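Local coordinates for protein Cwp19 (Clostridioides difficile, PDB 5OQ3) that probably cleaves cell-wall peptidoglycan as a glycoside hydrolase, this chain being its TIM-barrel domain, with amidase activity also suggested, at residues Y192-V197 and R219-T224; T202-K207 and D215-E220. All blocks are in the same frame, centred on the assembly; numbering follows the deposited sequence. Where two conformers were deposited one is given.

Interaction 1. Residues Y192-V197 and R219-T224; sequences YFYPGV and RENVNT
Phe193 and Tyr194 of the loop after barrel strand 186-189 press on Val222 and Asn221 of helix 214-236, in the βα-loop region that follows the fourth strand of a TIM barrel. Packing is tight around Val222, whose two methyls are shared between the two rings. CG1 stands 3.6 Å from Phe193 CD1 and reaches the ring obliquely; CG2 lies at the rim of the Tyr194 ring, 3.9 Å from its CE1. The torsion of Val222 accounts for this split: with CG1 anti to the backbone N (chi1 170°), CG2 falls beside that N and turns to the tyrosine. The Phe193 and Val222 side chains run roughly perpendicular, and their residues give the nearest CA pair of the contact, 7.3 Å apart. Trp278 also touches Phe193 and Val222, while Phe199 and Tyr272 each form edge-to-face pairs with Tyr194, so the apolar part is buried.

The loose side belongs to the rest of the loop. Tyr192 is exposed and meets Arg127 in a cation-pi contact instead. Val197 O is hydrogen-bonded to Tyr272 OH.

At the polar end, the Asn221 amide and the Tyr194 ring are nearly coplanar, 28° apart. Asn221 ND2 donates to Tyr194 OH over 2.9 Å with an N-H...O angle of 161°, the hydroxyl oxygen lying close to the amide plane.

Interaction 2. Residues T202-K207 and D215-E220; sequences TATYQK and DNWRRE
Tyr205 and Trp217 form an edge-to-face aromatic pair, with the tyrosine supplying the edge and the indole the face. The Tyr205 ring and the six-membered ring of Trp217 have centroids 5.4 Å apart and planes inclined at 70°, close to a T-shape. The touching edge atom is Tyr205 CD1, which sits above the indole toward its rim, 3.7 Å from Trp217 CE3.

A CH-pi contact adds to the aromatic one. Tyr205 CA lies 4.0 Å from the centroid of the six-membered ring of Trp217 and only 24° off the ring normal, so a face of the indole is turned to the backbone of helix 202-208. Trp217 CG is anti to its backbone N (chi1 173°), which carries the ring system across the gap between the helices, where the nearest CA atoms, those of Tyr205 and Trp217, are 8.1 Å apart.

Both helices belong to the excursion between strands 186-189 and 241-244 of the TIM barrel: 202-208 is a short extra helix, and 214-236 is the long one that leads into the next strand. A five-residue connection joins them, and between residues 202-207 and 215-220 every touching pair includes Trp217.

Among the apolar contacts, Thr204 CG2 comes to the indole edge in its plane, 3.9 Å from Trp217 CH2. The threonine OG1 is engaged elsewhere, in a hydrogen bond to Asp161.

No hydrogen bond crosses between the segments. Tyr205 OH bonds to the carbonyl of Gln212 in the connection, tying down the far end of its ring. Arg218 NH2 makes a salt bridge to Asp201, just before the first helix. Within helix 214-236 and away from the contact, Arg219 NH1 donates to Asn216 OD1 over 2.8 Å, nearly in the guanidinium plane.

Both interactions use helix 214-236 and share Arg219 and Glu220, but the loop and the short helix meet different residues of it: Asn221 and Val222 in interaction 1, Trp217 in interaction 2. Interaction 1 lies deeper, its centre about 14 Å from the chain centre against about 24 Å for interaction 2, and all four of its touching residues are buried, whereas Tyr205 in interaction 2 is partly exposed. Their chemistry differs accordingly: near the barrel, a hydrogen bond accompanies the aliphatic-aromatic packing; farther out, aromatic and CH-pi contacts join the helical segments. The centres are about 10 Å apart, and Tyr194 CE1 lies 3.5 Å from Arg218 O, bringing the contacts together.

Interaction 1. Residues Y192-V197 and R219-T224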
ATOM      1  N   TYR A 192       3.481   5.310  -0.959  1.00  9.12           N
ATOM      2  CA  TYR A 192       4.197   6.429  -0.365  1.00  9.78           C
ATOM      3  C   TYR A 192       5.659   6.066  -0.134  1.00 10.33           C
ATOM      4  O   TYR A 192       5.980   5.103   0.573  1.00 11.03           O
ATOM      5  CB  TYR A 192       3.545   6.936   0.918  1.00 12.44           C
ATOM      6  CG  TYR A 192       2.122   7.382   0.742  1.00 14.02           C
ATOM      7  CD1 TYR A 192       1.829   8.608   0.154  1.00 16.09           C
ATOM      8  CD2 TYR A 192       1.060   6.578   1.147  1.00 15.56           C
ATOM      9  CE1 TYR A 192       0.523   9.020  -0.014  1.00 19.81           C
ATOM     10  CE2 TYR A 192      -0.260   6.992   0.978  1.00 17.60           C
ATOM     11  CZ  TYR A 192      -0.507   8.211   0.418  1.00 17.79           C
ATOM     12  OH  TYR A 192      -1.806   8.604   0.248  1.00 23.51           O
ATOM     13  N   PHE A 193       6.528   6.874  -0.735  1.00  9.57           N
ATOM     14  CA  PHE A 193       7.933   6.693  -0.613  1.00  9.34           C
ATOM     15  C   PHE A 193       8.541   8.030  -0.181  1.00  9.47           C
ATOM     16  O   PHE A 193       8.169   8.523   0.878  1.00 11.46           O
ATOM     17  CB  PHE A 193       8.505   6.074  -1.913  1.00 11.55           C
ATOM     18  CG  PHE A 193       7.971   4.719  -2.171  1.00 12.64           C
ATOM     19  CD1 PHE A 193       8.509   3.645  -1.509  1.00 13.41           C
ATOM     20  CD2 PHE A 193       6.826   4.547  -2.948  1.00 13.18           C
ATOM     21  CE1 PHE A 193       8.010   2.402  -1.687  1.00 16.47           C
ATOM     22  CE2 PHE A 193       6.319   3.297  -3.120  1.00 14.99           C
ATOM     23  CZ  PHE A 193       6.905   2.220  -2.493  1.00 12.98           C
ATOM     24  N   TYR A 194       9.358   8.683  -0.991  1.00 10.70           N
ATOM     25  CA  TYR A 194       9.784  10.030  -0.647  1.00  9.74           C
ATOM     26  C   TYR A 194       8.579  10.933  -0.850  1.00 10.23           C
ATOM     27  O   TYR A 194       7.790  10.703  -1.769  1.00 11.73           O
ATOM     28  CB  TYR A 194      10.936  10.500  -1.552  1.00  9.07           C
ATOM     29  CG  TYR A 194      12.292   9.995  -1.179  1.00  8.30           C
ATOM     30  CD1 TYR A 194      12.742   8.766  -1.625  1.00  7.83           C
ATOM     31  CD2 TYR A 194      13.164  10.781  -0.410  1.00  8.50           C
ATOM     32  CE1 TYR A 194      14.027   8.301  -1.301  1.00  8.12           C
ATOM     33  CE2 TYR A 194      14.445  10.339  -0.089  1.00  8.00           C
ATOM     34  CZ  TYR A 194      14.846   9.084  -0.504  1.00  8.18           C
ATOM     35  OH  TYR A 194      16.096   8.655  -0.161  1.00  8.11           O
ATOM     36  N   PRO A 195       8.417  11.971   0.014  1.00 11.07           N
ATOM     37  CA  PRO A 195       7.219  12.792  -0.099  1.00 14.08           C
ATOM     38  C   PRO A 195       7.309  13.870  -1.121  1.00 17.33           C
ATOM     39  O   PRO A 195       6.348  14.560  -1.337  1.00 28.43           O
ATOM     40  CB  PRO A 195       7.125  13.433   1.279  1.00 14.26           C
ATOM     41  CG  PRO A 195       8.559  13.501   1.762  1.00 11.58           C
ATOM     42  CD  PRO A 195       9.166  12.235   1.276  1.00 10.67           C
ATOM     43  N   GLY A 196       8.444  14.100  -1.731  1.00 18.30           N
ATOM     44  CA  GLY A 196       8.435  15.084  -2.790  1.00 22.96           C
ATOM     45  C   GLY A 196       9.767  15.172  -3.379  1.00 25.20           C
ATOM     46  O   GLY A 196      10.719  14.509  -2.917  1.00 32.45           O
ATOM     47  N   VAL A 197       9.818  15.960  -4.433  1.00 24.86           N
ATOM     48  CA  VAL A 197      11.004  16.082  -5.240  1.00 30.57           C
ATOM     49  C   VAL A 197      12.148  16.431  -4.321  1.00 27.48           C
ATOM     50  O   VAL A 197      13.195  15.824  -4.453  1.00 30.52           O
ATOM     51  CB  VAL A 197      10.873  17.064  -6.431  1.00 32.74           C
ATOM     52  CG1 VAL A 197       9.786  16.598  -7.406  1.00 36.03           C
ATOM     53  CG2 VAL A 197      10.619  18.498  -5.978  1.00 39.74           C
ATOM     54  N   ARG A 219      16.249   6.860  -5.719  1.00  7.07           N
ATOM     55  CA  ARG A 219      15.559   5.694  -6.264  1.00  6.85           C
ATOM     56  C   ARG A 219      16.155   4.377  -5.757  1.00  6.43           C
ATOM     57  O   ARG A 219      15.409   3.447  -5.391  1.00  6.79           O
ATOM     58  CB  ARG A 219      15.458   5.750  -7.809  1.00  6.73           C
ATOM     59  CG  ARG A 219      14.401   6.707  -8.353  1.00  8.05           C
ATOM     60  CD  ARG A 219      14.429   6.772  -9.890  1.00 10.45           C
ATOM     61  NE  ARG A 219      15.504   7.585 -10.435  1.00 11.02           N
ATOM     62  CZ  ARG A 219      15.441   8.897 -10.616  1.00  9.95           C
ATOM     63  NH1 ARG A 219      16.476   9.523 -11.136  1.00 12.48           N
ATOM     64  NH2 ARG A 219      14.339   9.558 -10.284  1.00 11.15           N
ATOM     65  N   GLU A 220      17.480   4.331  -5.708  1.00  6.18           N
ATOM     66  CA  GLU A 220      18.134   3.140  -5.220  1.00  5.87           C
ATOM     67  C   GLU A 220      17.902   2.894  -3.729  1.00  6.11           C
ATOM     68  O   GLU A 220      17.845   1.754  -3.307  1.00  6.59           O
ATOM     69  CB  GLU A 220      19.605   3.133  -5.567  1.00  7.87           C
ATOM     70  CG  GLU A 220      20.290   1.802  -5.243  1.00  8.59           C
ATOM     71  CD  GLU A 220      19.829   0.556  -6.001  1.00 10.93           C
ATOM     72  OE1 GLU A 220      20.158  -0.570  -5.567  1.00 16.39           O
ATOM     73  OE2 GLU A 220      19.154   0.645  -6.986  1.00 12.73           O
ATOM     74  N   ASN A 221      17.776   3.941  -2.937  1.00  6.70           N
ATOM     75  CA  ASN A 221      17.449   3.777  -1.542  1.00  5.84           C
ATOM     76  C   ASN A 221      16.142   3.007  -1.352  1.00  5.80           C
ATOM     77  O   ASN A 221      15.996   2.167  -0.478  1.00  6.42           O
ATOM     78  CB  ASN A 221      17.335   5.147  -0.834  1.00  7.11           C
ATOM     79  CG  ASN A 221      18.657   5.854  -0.701  1.00  7.34           C
ATOM     80  OD1 ASN A 221      19.711   5.240  -0.628  1.00  9.45           O
ATOM     81  ND2 ASN A 221      18.603   7.171  -0.598  1.00  7.26           N
ATOM     82  N   VAL A 222      15.158   3.373  -2.163  1.00  6.19           N
ATOM     83  CA  VAL A 222      13.849   2.702  -2.128  1.00  6.49           C
ATOM     84  C   VAL A 222      14.007   1.264  -2.632  1.00  6.25           C
ATOM     85  O   VAL A 222      13.531   0.312  -1.956  1.00  6.76           O
ATOM     86  CB  VAL A 222      12.813   3.469  -2.960  1.00  6.69           C
ATOM     87  CG1 VAL A 222      11.525   2.649  -3.134  1.00  8.85           C
ATOM     88  CG2 VAL A 222      12.507   4.828  -2.316  1.00  7.80           C
ATOM     89  N   ASN A 223      14.709   1.077  -3.746  1.00  5.95           N
ATOM     90  CA  ASN A 223      14.956  -0.260  -4.261  1.00  6.23           C
ATOM     91  C   ASN A 223      15.578  -1.166  -3.221  1.00  6.42           C
ATOM     92  O   ASN A 223      15.161  -2.319  -3.074  1.00  6.56           O
ATOM     93  CB  ASN A 223      15.902  -0.206  -5.453  1.00  6.38           C
ATOM     94  CG  ASN A 223      15.360   0.528  -6.655  1.00  6.40           C
ATOM     95  OD1 ASN A 223      14.189   0.919  -6.717  1.00  8.36           O
ATOM     96  ND2 ASN A 223      16.263   0.747  -7.629  1.00  7.64           N
ATOM     97  N   THR A 224      16.557  -0.679  -2.477  1.00  6.39           N
ATOM     98  CA  THR A 224      17.280  -1.436  -1.463  0.60  6.64           C
ATOM     99  C   THR A 224      16.367  -1.884  -0.355  1.00  5.84           C
ATOM    100  O   THR A 224      16.496  -2.973   0.186  1.00  6.89           O
ATOM    101  CB  THR A 224      18.414  -0.551  -0.855  0.60  7.35           C
ATOM    102  OG1 THR A 224      19.353  -0.210  -1.874  0.60  9.57           O
ATOM    103  CG2 THR A 224      19.201  -1.274   0.156  0.60  7.70           C
TER

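Interaction 2. Residues T202-K207 and D215-E220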
ATOM      1  N   THR A 202      20.450  16.132   2.649  1.00 12.67           N
ATOM      2  CA  THR A 202      21.789  16.453   2.130  1.00 12.92           C
ATOM      3  C   THR A 202      22.885  15.759   2.917  1.00 11.98           C
ATOM      4  O   THR A 202      23.833  15.248   2.321  1.00 12.58           O
ATOM      5  CB  THR A 202      22.014  17.947   2.136  1.00 16.02           C
ATOM      6  OG1 THR A 202      20.925  18.550   1.429  1.00 22.62           O
ATOM      7  CG2 THR A 202      23.336  18.297   1.521  1.00 19.15           C
ATOM      8  N   ALA A 203      22.775  15.725   4.244  1.00 11.23           N
ATOM      9  CA  ALA A 203      23.836  15.110   5.039  1.00 10.83           C
ATOM     10  C   ALA A 203      23.908  13.616   4.768  1.00  9.40           C
ATOM     11  O   ALA A 203      24.987  13.059   4.640  1.00 10.20           O
ATOM     12  CB  ALA A 203      23.613  15.387   6.516  1.00 13.34           C
ATOM     13  N   THR A 204      22.749  12.964   4.647  1.00  9.38           N
ATOM     14  CA  THR A 204      22.681  11.557   4.330  1.00  8.31           C
ATOM     15  C   THR A 204      23.336  11.298   2.976  1.00  8.04           C
ATOM     16  O   THR A 204      24.107  10.356   2.820  1.00  9.07           O
ATOM     17  CB  THR A 204      21.214  11.115   4.306  1.00  9.04           C
ATOM     18  OG1 THR A 204      20.559  11.608   5.460  1.00 11.63           O
ATOM     19  CG2 THR A 204      21.093   9.622   4.263  1.00  9.94           C
ATOM     20  N   TYR A 205      23.012  12.096   1.989  1.00  8.71           N
ATOM     21  CA  TYR A 205      23.611  11.991   0.631  1.00  9.24           C
ATOM     22  C   TYR A 205      25.133  12.165   0.666  1.00  9.99           C
ATOM     23  O   TYR A 205      25.903  11.412   0.060  1.00 10.41           O
ATOM     24  CB  TYR A 205      22.920  12.965  -0.339  1.00  9.04           C
ATOM     25  CG  TYR A 205      23.633  13.028  -1.649  1.00  9.81           C
ATOM     26  CD1 TYR A 205      23.591  11.953  -2.541  1.00  9.44           C
ATOM     27  CD2 TYR A 205      24.446  14.101  -1.973  1.00 10.73           C
ATOM     28  CE1 TYR A 205      24.333  11.961  -3.718  1.00  9.66           C
ATOM     29  CE2 TYR A 205      25.172  14.139  -3.165  1.00 11.61           C
ATOM     30  CZ  TYR A 205      25.127  13.062  -4.029  1.00  9.98           C
ATOM     31  OH  TYR A 205      25.840  13.099  -5.193  1.00 12.92           O
ATOM     32  N   GLN A 206      25.577  13.157   1.418  1.00 10.83           N
ATOM     33  CA  GLN A 206      27.027  13.372   1.518  1.00 12.12           C
ATOM     34  C   GLN A 206      27.734  12.190   2.144  1.00 11.27           C
ATOM     35  O   GLN A 206      28.844  11.829   1.754  1.00 14.68           O
ATOM     36  CB  GLN A 206      27.318  14.657   2.286  1.00 14.27           C
ATOM     37  CG  GLN A 206      26.995  15.915   1.532  1.00 19.33           C
ATOM     38  CD  GLN A 206      27.321  17.158   2.337  1.00 27.87           C
ATOM     39  OE1 GLN A 206      26.431  17.872   2.742  1.00 43.99           O
ATOM     40  NE2 GLN A 206      28.602  17.393   2.605  1.00 31.17           N
ATOM     41  N   LYS A 207      27.111  11.585   3.138  1.00 11.05           N
ATOM     42  CA  LYS A 207      27.746  10.481   3.849  1.00 12.05           C
ATOM     43  C   LYS A 207      27.705   9.175   3.088  1.00 11.60           C
ATOM     44  O   LYS A 207      28.665   8.405   3.121  1.00 13.57           O
ATOM     45  CB  LYS A 207      27.080  10.278   5.217  1.00 12.52           C
ATOM     46  CG  LYS A 207      27.792   9.241   6.076  1.00 14.14           C
ATOM     47  CD  LYS A 207      27.419   9.330   7.528  1.00 16.88           C
ATOM     48  CE  LYS A 207      28.049   8.191   8.311  1.00 20.43           C
ATOM     49  NZ  LYS A 207      29.491   8.457   8.496  1.00 25.18           N
ATOM     50  N   ASP A 215      19.228  11.895  -7.500  1.00  9.74           N
ATOM     51  CA  ASP A 215      17.921  11.351  -7.718  1.00 10.87           C
ATOM     52  C   ASP A 215      18.002   9.872  -8.012  1.00  9.58           C
ATOM     53  O   ASP A 215      17.143   9.104  -7.556  1.00  8.98           O
ATOM     54  CB  ASP A 215      17.148  12.092  -8.789  1.00 13.66           C
ATOM     55  CG  ASP A 215      16.728  13.472  -8.346  1.00 16.12           C
ATOM     56  OD1 ASP A 215      16.759  13.792  -7.159  1.00 17.60           O
ATOM     57  OD2 ASP A 215      16.292  14.226  -9.190  1.00 23.55           O
ATOM     58  N   ASN A 216      19.050   9.426  -8.689  1.00  8.98           N
ATOM     59  CA  ASN A 216      19.263   8.016  -8.880  1.00  8.15           C
ATOM     60  C   ASN A 216      19.564   7.306  -7.535  1.00  7.88           C
ATOM     61  O   ASN A 216      19.083   6.202  -7.316  1.00  7.68           O
ATOM     62  CB  ASN A 216      20.427   7.740  -9.869  1.00  9.30           C
ATOM     63  CG  ASN A 216      20.155   8.199 -11.296  1.00 10.14           C
ATOM     64  OD1 ASN A 216      19.065   8.575 -11.637  1.00 14.42           O
ATOM     65  ND2 ASN A 216      21.183   8.112 -12.132  1.00 12.78           N
ATOM     66  N   TRP A 217      20.324   7.974  -6.687  1.00  6.77           N
ATOM     67  CA  TRP A 217      20.607   7.451  -5.364  1.00  7.83           C
ATOM     68  C   TRP A 217      19.320   7.314  -4.535  1.00  6.90           C
ATOM     69  O   TRP A 217      19.121   6.312  -3.877  1.00  7.64           O
ATOM     70  CB  TRP A 217      21.639   8.365  -4.671  1.00  8.91           C
ATOM     71  CG  TRP A 217      21.926   8.068  -3.251  1.00  7.92           C
ATOM     72  CD1 TRP A 217      22.695   7.064  -2.742  1.00  8.85           C
ATOM     73  CD2 TRP A 217      21.394   8.787  -2.129  1.00  8.42           C
ATOM     74  NE1 TRP A 217      22.687   7.152  -1.373  1.00  9.06           N
ATOM     75  CE2 TRP A 217      21.892   8.199  -0.972  1.00  8.94           C
ATOM     76  CE3 TRP A 217      20.524   9.876  -2.011  1.00  8.49           C
ATOM     77  CZ2 TRP A 217      21.537   8.644   0.311  1.00  9.32           C
ATOM     78  CZ3 TRP A 217      20.208  10.330  -0.785  1.00  9.75           C
ATOM     79  CH2 TRP A 217      20.704   9.731   0.371  1.00  9.54           C
ATOM     80  N   ARG A 218      18.427   8.297  -4.583  1.00  7.42           N
ATOM     81  CA  ARG A 218      17.161   8.205  -3.863  1.00  6.58           C
ATOM     82  C   ARG A 218      16.319   7.035  -4.397  1.00  7.01           C
ATOM     83  O   ARG A 218      15.740   6.278  -3.599  1.00  6.83           O
ATOM     84  CB  ARG A 218      16.353   9.511  -4.008  1.00  8.00           C
ATOM     85  CG  ARG A 218      16.938  10.667  -3.194  1.00  7.90           C
ATOM     86  CD  ARG A 218      16.102  11.874  -3.350  1.00  9.51           C
ATOM     87  NE  ARG A 218      16.557  12.955  -2.474  1.00 10.56           N
ATOM     88  CZ  ARG A 218      16.254  14.225  -2.651  1.00 13.32           C
ATOM     89  NH1 ARG A 218      15.539  14.602  -3.692  1.00 16.80           N
ATOM     90  NH2 ARG A 218      16.703  15.113  -1.777  1.00 14.58           N
ATOM     91  N   ARG A 219      16.249   6.860  -5.719  1.00  7.07           N
ATOM     92  CA  ARG A 219      15.559   5.694  -6.264  1.00  6.85           C
ATOM     93  C   ARG A 219      16.155   4.377  -5.757  1.00  6.43           C
ATOM     94  O   ARG A 219      15.409   3.447  -5.391  1.00  6.79           O
ATOM     95  CB  ARG A 219      15.458   5.750  -7.809  1.00  6.73           C
ATOM     96  CG  ARG A 219      14.401   6.707  -8.353  1.00  8.05           C
ATOM     97  CD  ARG A 219      14.429   6.772  -9.890  1.00 10.45           C
ATOM     98  NE  ARG A 219      15.504   7.585 -10.435  1.00 11.02           N
ATOM     99  CZ  ARG A 219      15.441   8.897 -10.616  1.00  9.95           C
ATOM    100  NH1 ARG A 219      16.476   9.523 -11.136  1.00 12.48           N
ATOM    101  NH2 ARG A 219      14.339   9.558 -10.284  1.00 11.15           N
ATOM    102  N   GLU A 220      17.480   4.331  -5.708  1.00  6.18           N
ATOM    103  CA  GLU A 220      18.134   3.140  -5.220  1.00  5.87           C
ATOM    104  C   GLU A 220      17.902   2.894  -3.729  1.00  6.11           C
ATOM    105  O   GLU A 220      17.845   1.754  -3.307  1.00  6.59           O
ATOM    106  CB  GLU A 220      19.605   3.133  -5.567  1.00  7.87           C
ATOM    107  CG  GLU A 220      20.290   1.802  -5.243  1.00  8.59           C
ATOM    108  CD  GLU A 220      19.829   0.556  -6.001  1.00 10.93           C
ATOM    109  OE1 GLU A 220      20.158  -0.570  -5.567  1.00 16.39           O
ATOM    110  OE2 GLU A 220      19.154   0.645  -6.986  1.00 12.73           O
TER